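Putative enoyl-CoA hydratase (Streptomyces coelicolor A3, PDB 3G64) probably acts as an enoyl-CoA hydratase, adding water across the double bond of enoyl-CoA thioesters. Local coordinates at residues A[28-33]-A[65-70]. Numbering follows the deposited sequence.
Sequences ATVTLA and LVLAGE
Val30 sits at the middle of a parallel ladder with 65-70, its N-H and C=O both engaged by that one neighbour. Val30 N donates to Val66 O at 2.8 Å with an angle of 180° at the hydrogen, and Val30 O accepts from Ala68 N. Ala28 O to Val66 N and Ala68 O to Leu32 N extend the series, the last with its donor tilted from the carbonyl plane.

Packing is tightest on the face of Ala28, Val30, Leu32, Leu65 and Leu67. Val30 CG2, set beside its own backbone N, meets Leu65 CD1 at 3.8 Å, the two side chains crossing at a slant, while Ala28 CB lies 4.1 Å from Leu65 CG. In Leu67, CG is anti to the backbone N (chi1 180°), and the second torsion then turns CD1 to 4.1 Å from Leu32 CD2. The strands, inclined by 24°, belong to a beta-alpha-beta unit of the crotonase fold; its connecting helix 43-58 covers this face through Leu52, Leu53 and Leu56. On the other face, Val66 and Ala68 touch helix 205-217.

Beyond the ladder the join loosens. Leu32 O and Glu70 N stand 4.5 Å apart, with a water between them that accepts from Glu70 N at 2.6 Å. Solvent-exposed Glu70 lays its CG 4.1 Å from Thr31 CG2, while its carboxylate forms a salt bridge with Arg20 of strand 19-24.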
loop_
_atom_site.group_PDB
_atom_site.type_symbol
_atom_site.label_atom_id
_atom_site.label_comp_id
_atom_site.label_asym_id
_atom_site.label_seq_id
_atom_site.Cartn_x
_atom_site.Cartn_y
_atom_site.Cartn_z
ATOM N N ALA A 28 -2.174 16.276 -25.243
ATOM C CA ALA A 28 -3.304 15.616 -25.883
ATOM C C ALA A 28 -4.522 15.686 -24.978
ATOM O O ALA A 28 -4.425 15.451 -23.770
ATOM C CB ALA A 28 -2.955 14.169 -26.175
ATOM N N THR A 29 -5.676 16.008 -25.552
ATOM C CA THR A 29 -6.932 15.878 -24.828
ATOM C C THR A 29 -7.789 14.824 -25.503
ATOM O O THR A 29 -8.064 14.903 -26.700
ATOM C CB THR A 29 -7.706 17.215 -24.763
ATOM O OG1 THR A 29 -6.842 18.224 -24.228
ATOM C CG2 THR A 29 -8.921 17.072 -23.859
ATOM N N VAL A 30 -8.172 13.806 -24.738
ATOM C CA VAL A 30 -9.004 12.732 -25.258
ATOM C C VAL A 30 -10.341 12.884 -24.558
ATOM O O VAL A 30 -10.452 12.707 -23.337
ATOM C CB VAL A 30 -8.394 11.328 -24.978
ATOM C CG1 VAL A 30 -9.300 10.204 -25.528
ATOM C CG2 VAL A 30 -6.978 11.217 -25.588
ATOM N N THR A 31 -11.359 13.269 -25.312
ATOM C CA THR A 31 -12.673 13.367 -24.727
ATOM C C THR A 31 -13.524 12.190 -25.169
ATOM O O THR A 31 -13.724 11.976 -26.374
ATOM C CB THR A 31 -13.350 14.675 -25.130
ATOM O OG1 THR A 31 -12.448 15.772 -24.888
ATOM C CG2 THR A 31 -14.630 14.841 -24.337
ATOM N N LEU A 32 -14.014 11.423 -24.196
ATOM C CA LEU A 32 -14.908 10.304 -24.491
ATOM C C LEU A 32 -16.133 10.770 -25.276
ATOM O O LEU A 32 -16.673 11.852 -25.040
ATOM C CB LEU A 32 -15.336 9.617 -23.213
ATOM C CG LEU A 32 -14.145 9.085 -22.423
ATOM C CD1 LEU A 32 -14.625 8.533 -21.107
ATOM C CD2 LEU A 32 -13.387 7.997 -23.254
ATOM N N ALA A 33 -16.557 9.936 -26.216
ATOM C CA ALA A 33 -17.743 10.203 -27.013
ATOM C C ALA A 33 -19.050 9.756 -26.306
ATOM O O ALA A 33 -19.041 8.854 -25.440
ATOM C CB ALA A 33 -17.599 9.520 -28.380
ATOM N N LEU A 65 -1.367 14.004 -21.151
ATOM C CA LEU A 65 -2.655 13.660 -21.727
ATOM C C LEU A 65 -3.761 13.826 -20.692
ATOM O O LEU A 65 -3.656 13.357 -19.540
ATOM C CB LEU A 65 -2.613 12.230 -22.313
ATOM C CG LEU A 65 -3.903 11.728 -22.990
ATOM C CD1 LEU A 65 -3.580 10.670 -24.041
ATOM C CD2 LEU A 65 -4.882 11.183 -21.972
ATOM N N VAL A 66 -4.811 14.516 -21.107
ATOM C CA VAL A 66 -6.021 14.677 -20.309
ATOM C C VAL A 66 -7.093 13.756 -20.856
ATOM O O VAL A 66 -7.354 13.722 -22.071
ATOM C CB VAL A 66 -6.544 16.123 -20.348
ATOM C CG1 VAL A 66 -7.865 16.242 -19.571
ATOM C CG2 VAL A 66 -5.492 17.096 -19.799
ATOM N N LEU A 67 -7.700 12.987 -19.962
ATOM C CA LEU A 67 -8.823 12.137 -20.319
ATOM C C LEU A 67 -10.091 12.790 -19.738
ATOM O O LEU A 67 -10.195 13.013 -18.543
ATOM C CB LEU A 67 -8.601 10.722 -19.750
ATOM C CG LEU A 67 -9.650 9.609 -19.971
ATOM C CD1 LEU A 67 -9.981 9.444 -21.444
ATOM C CD2 LEU A 67 -9.177 8.238 -19.380
ATOM N N ALA A 68 -11.048 13.101 -20.592
ATOM C CA ALA A 68 -12.235 13.849 -20.173
ATOM C C ALA A 68 -13.521 13.234 -20.724
ATOM O O ALA A 68 -13.475 12.400 -21.627
ATOM C CB ALA A 68 -12.114 15.281 -20.603
ATOM N N GLY A 69 -14.655 13.656 -20.166
ATOM C CA GLY A 69 -15.978 13.259 -20.631
ATOM C C GLY A 69 -16.932 14.459 -20.625
ATOM O O GLY A 69 -16.939 15.236 -19.673
ATOM N N GLU A 70 -17.728 14.629 -21.675
ATOM C CA GLU A 70 -18.714 15.724 -21.674
ATOM C C GLU A 70 -20.082 15.261 -21.185
ATOM O O GLU A 70 -20.331 14.053 -21.075
ATOM C CB GLU A 70 -18.812 16.388 -23.044
ATOM C CG GLU A 70 -17.685 17.372 -23.276
ATOM C CD GLU A 70 -17.576 17.845 -24.717
ATOM O OE1 GLU A 70 -18.380 17.392 -25.568
ATOM O OE2 GLU A 70 -16.671 18.667 -24.989
HETATM O O HOH W 1 -18.327 13.317 -23.837
#